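Local coordinates for core protein VP4 (Bluetongue virus, PDB 2JHP), which caps viral messenger RNA, carrying several of the capping activities in one elongated chain within the inner capsid, at residues P157-E162 with F387-I392. Residues are numbered along the deposited sequence; the frame is centred on the assembly and turned at random.
Sequences PPLYME and FEHLHI. With GUN (guanine), chain D.
H389 reaches from helix 380-391 to P157 and L159, meeting first one and then the other as its side chain runs outward. H389 CB lies 3.6 Å from P157 CD. One atom further on, H389 CG lies 3.7 Å from P157 CD, and H389 ND1 passes P157 CG at 4.1 Å. Beyond the proline, H389 CE1 comes within 3.9 Å of L159 CD1, the leucine approaching from the opposite direction. With CG anti to the backbone N (chi1 -172°), the imidazole is carried outward from its helix, toward segment 157-162. Both partners approach the ring obliquely through aliphatic carbons, so the contact is van der Waals. Proline's compact ring suits this buried place, bringing CD and CG to the histidine without a polar group needing a partner, whereas a branched leucine can extend a methyl to the ring's far end. This loop follows strand 149-152, and helix 380-391 leads into strand 393-394, which pairs in parallel with strand 149-152 at the border of a mixed seven-stranded sheet of order 3-2-1-4-5-7-6, as in Rossmann-like methyltransferases. Y322, from the other sheet of that order, touches both L159 and H389; the rings of H353 and H389 meet edge-to-face. Two residues earlier, F387 belongs to a guanine pocket: its flat ring lies beneath the base, with guanine N1 3.8 Å above the F387 ring plane, over its centre. N141, D184 and R214 hydrogen-bond to this guanine.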
# COMPACT_ATOMS: atom_id res chain seq x y z
N PRO A 157 14.57 12.84 -2.88
CA PRO A 157 15.92 12.62 -2.35
C PRO A 157 16.81 13.83 -2.53
O PRO A 157 16.44 14.75 -3.27
CB PRO A 157 16.46 11.49 -3.23
CG PRO A 157 15.69 11.60 -4.52
CD PRO A 157 14.32 12.04 -4.10
N PRO A 158 17.97 13.84 -1.85
CA PRO A 158 19.08 14.75 -2.12
C PRO A 158 19.52 14.69 -3.57
O PRO A 158 19.85 13.61 -4.06
CB PRO A 158 20.21 14.21 -1.24
CG PRO A 158 19.52 13.50 -0.14
CD PRO A 158 18.25 12.97 -0.69
N LEU A 159 19.55 15.83 -4.24
CA LEU A 159 19.96 15.91 -5.64
C LEU A 159 20.88 17.09 -5.85
O LEU A 159 21.11 17.87 -4.93
CB LEU A 159 18.74 16.10 -6.54
CG LEU A 159 17.54 15.23 -6.26
CD1 LEU A 159 16.26 15.79 -6.94
CD2 LEU A 159 17.80 13.78 -6.68
N TYR A 160 21.40 17.19 -7.07
CA TYR A 160 22.15 18.34 -7.53
C TYR A 160 21.87 18.65 -9.00
O TYR A 160 22.00 17.77 -9.86
CB TYR A 160 23.65 18.13 -7.34
CG TYR A 160 24.47 19.36 -7.66
CD1 TYR A 160 24.86 20.25 -6.66
CD2 TYR A 160 24.86 19.64 -8.97
CE1 TYR A 160 25.61 21.38 -6.94
CE2 TYR A 160 25.61 20.77 -9.26
CZ TYR A 160 25.98 21.64 -8.24
OH TYR A 160 26.73 22.76 -8.53
N MET A 161 21.47 19.89 -9.26
CA MET A 161 21.55 20.51 -10.58
C MET A 161 21.78 22.02 -10.43
O MET A 161 22.39 22.48 -9.43
CB MET A 161 20.31 20.26 -11.46
CG MET A 161 19.32 19.20 -10.98
SD MET A 161 17.76 19.93 -10.43
CE MET A 161 16.77 19.85 -11.93
N GLU A 162 21.29 22.78 -11.42
CA GLU A 162 21.41 24.25 -11.50
C GLU A 162 22.14 25.15 -10.45
O GLU A 162 23.33 25.41 -10.67
CB GLU A 162 20.17 24.92 -12.15
CG GLU A 162 20.50 26.25 -12.84
CD GLU A 162 19.80 26.43 -14.18
OE1 GLU A 162 19.84 27.56 -14.72
OE2 GLU A 162 19.21 25.45 -14.71
N PHE A 387 14.78 5.32 -5.84
CA PHE A 387 13.89 4.42 -6.54
C PHE A 387 12.57 5.09 -6.89
O PHE A 387 12.17 5.11 -8.05
CB PHE A 387 13.64 3.18 -5.67
CG PHE A 387 12.96 2.06 -6.39
CD1 PHE A 387 13.48 1.55 -7.57
CD2 PHE A 387 11.80 1.48 -5.87
CE1 PHE A 387 12.87 0.51 -8.23
CE2 PHE A 387 11.18 0.42 -6.52
CZ PHE A 387 11.72 -0.07 -7.70
N GLU A 388 11.90 5.65 -5.87
CA GLU A 388 10.59 6.28 -6.03
C GLU A 388 10.64 7.54 -6.90
O GLU A 388 9.70 7.85 -7.63
CB GLU A 388 10.01 6.64 -4.67
CG GLU A 388 9.65 5.43 -3.79
CD GLU A 388 9.43 5.79 -2.31
OE1 GLU A 388 9.80 6.92 -1.90
OE2 GLU A 388 8.89 4.94 -1.57
N HIS A 389 11.75 8.26 -6.82
CA HIS A 389 11.86 9.50 -7.54
C HIS A 389 12.11 9.26 -9.02
O HIS A 389 11.60 10.00 -9.87
CB HIS A 389 12.93 10.41 -6.94
CG HIS A 389 12.92 11.78 -7.54
ND1 HIS A 389 14.00 12.29 -8.24
CD2 HIS A 389 11.95 12.72 -7.61
CE1 HIS A 389 13.70 13.50 -8.68
NE2 HIS A 389 12.46 13.78 -8.32
N LEU A 390 12.89 8.24 -9.32
CA LEU A 390 13.23 7.94 -10.69
C LEU A 390 12.05 7.32 -11.46
O LEU A 390 11.87 7.60 -12.65
CB LEU A 390 14.47 7.05 -10.77
CG LEU A 390 15.80 7.69 -10.29
CD1 LEU A 390 16.94 6.71 -10.39
CD2 LEU A 390 16.15 8.98 -11.04
N HIS A 391 11.24 6.53 -10.76
CA HIS A 391 10.33 5.59 -11.41
C HIS A 391 8.84 5.85 -11.19
O HIS A 391 8.02 5.06 -11.64
CB HIS A 391 10.69 4.15 -11.00
CG HIS A 391 12.11 3.77 -11.30
ND1 HIS A 391 12.62 3.79 -12.58
CD2 HIS A 391 13.12 3.37 -10.49
CE1 HIS A 391 13.89 3.43 -12.54
NE2 HIS A 391 14.21 3.16 -11.29
N ILE A 392 8.50 6.93 -10.50
CA ILE A 392 7.09 7.30 -10.28
C ILE A 392 6.83 8.65 -10.94
O ILE A 392 7.61 9.60 -10.78
CB ILE A 392 6.75 7.42 -8.77
CG1 ILE A 392 6.69 6.05 -8.11
CG2 ILE A 392 5.44 8.18 -8.54
CD1 ILE A 392 6.81 6.08 -6.58
N9 GUN D . 13.00 -0.00 -1.16
C8 GUN D . 11.97 -0.84 -1.06
N7 GUN D . 11.92 -1.61 -2.15
C5 GUN D . 12.93 -1.27 -2.94
C6 GUN D . 13.35 -1.74 -4.18
O6 GUN D . 12.74 -2.65 -4.75
N1 GUN D . 14.48 -1.15 -4.76
C2 GUN D . 15.14 -0.10 -4.07
N2 GUN D . 16.20 0.48 -4.60
N3 GUN D . 14.70 0.32 -2.87
C4 GUN D . 13.62 -0.24 -2.30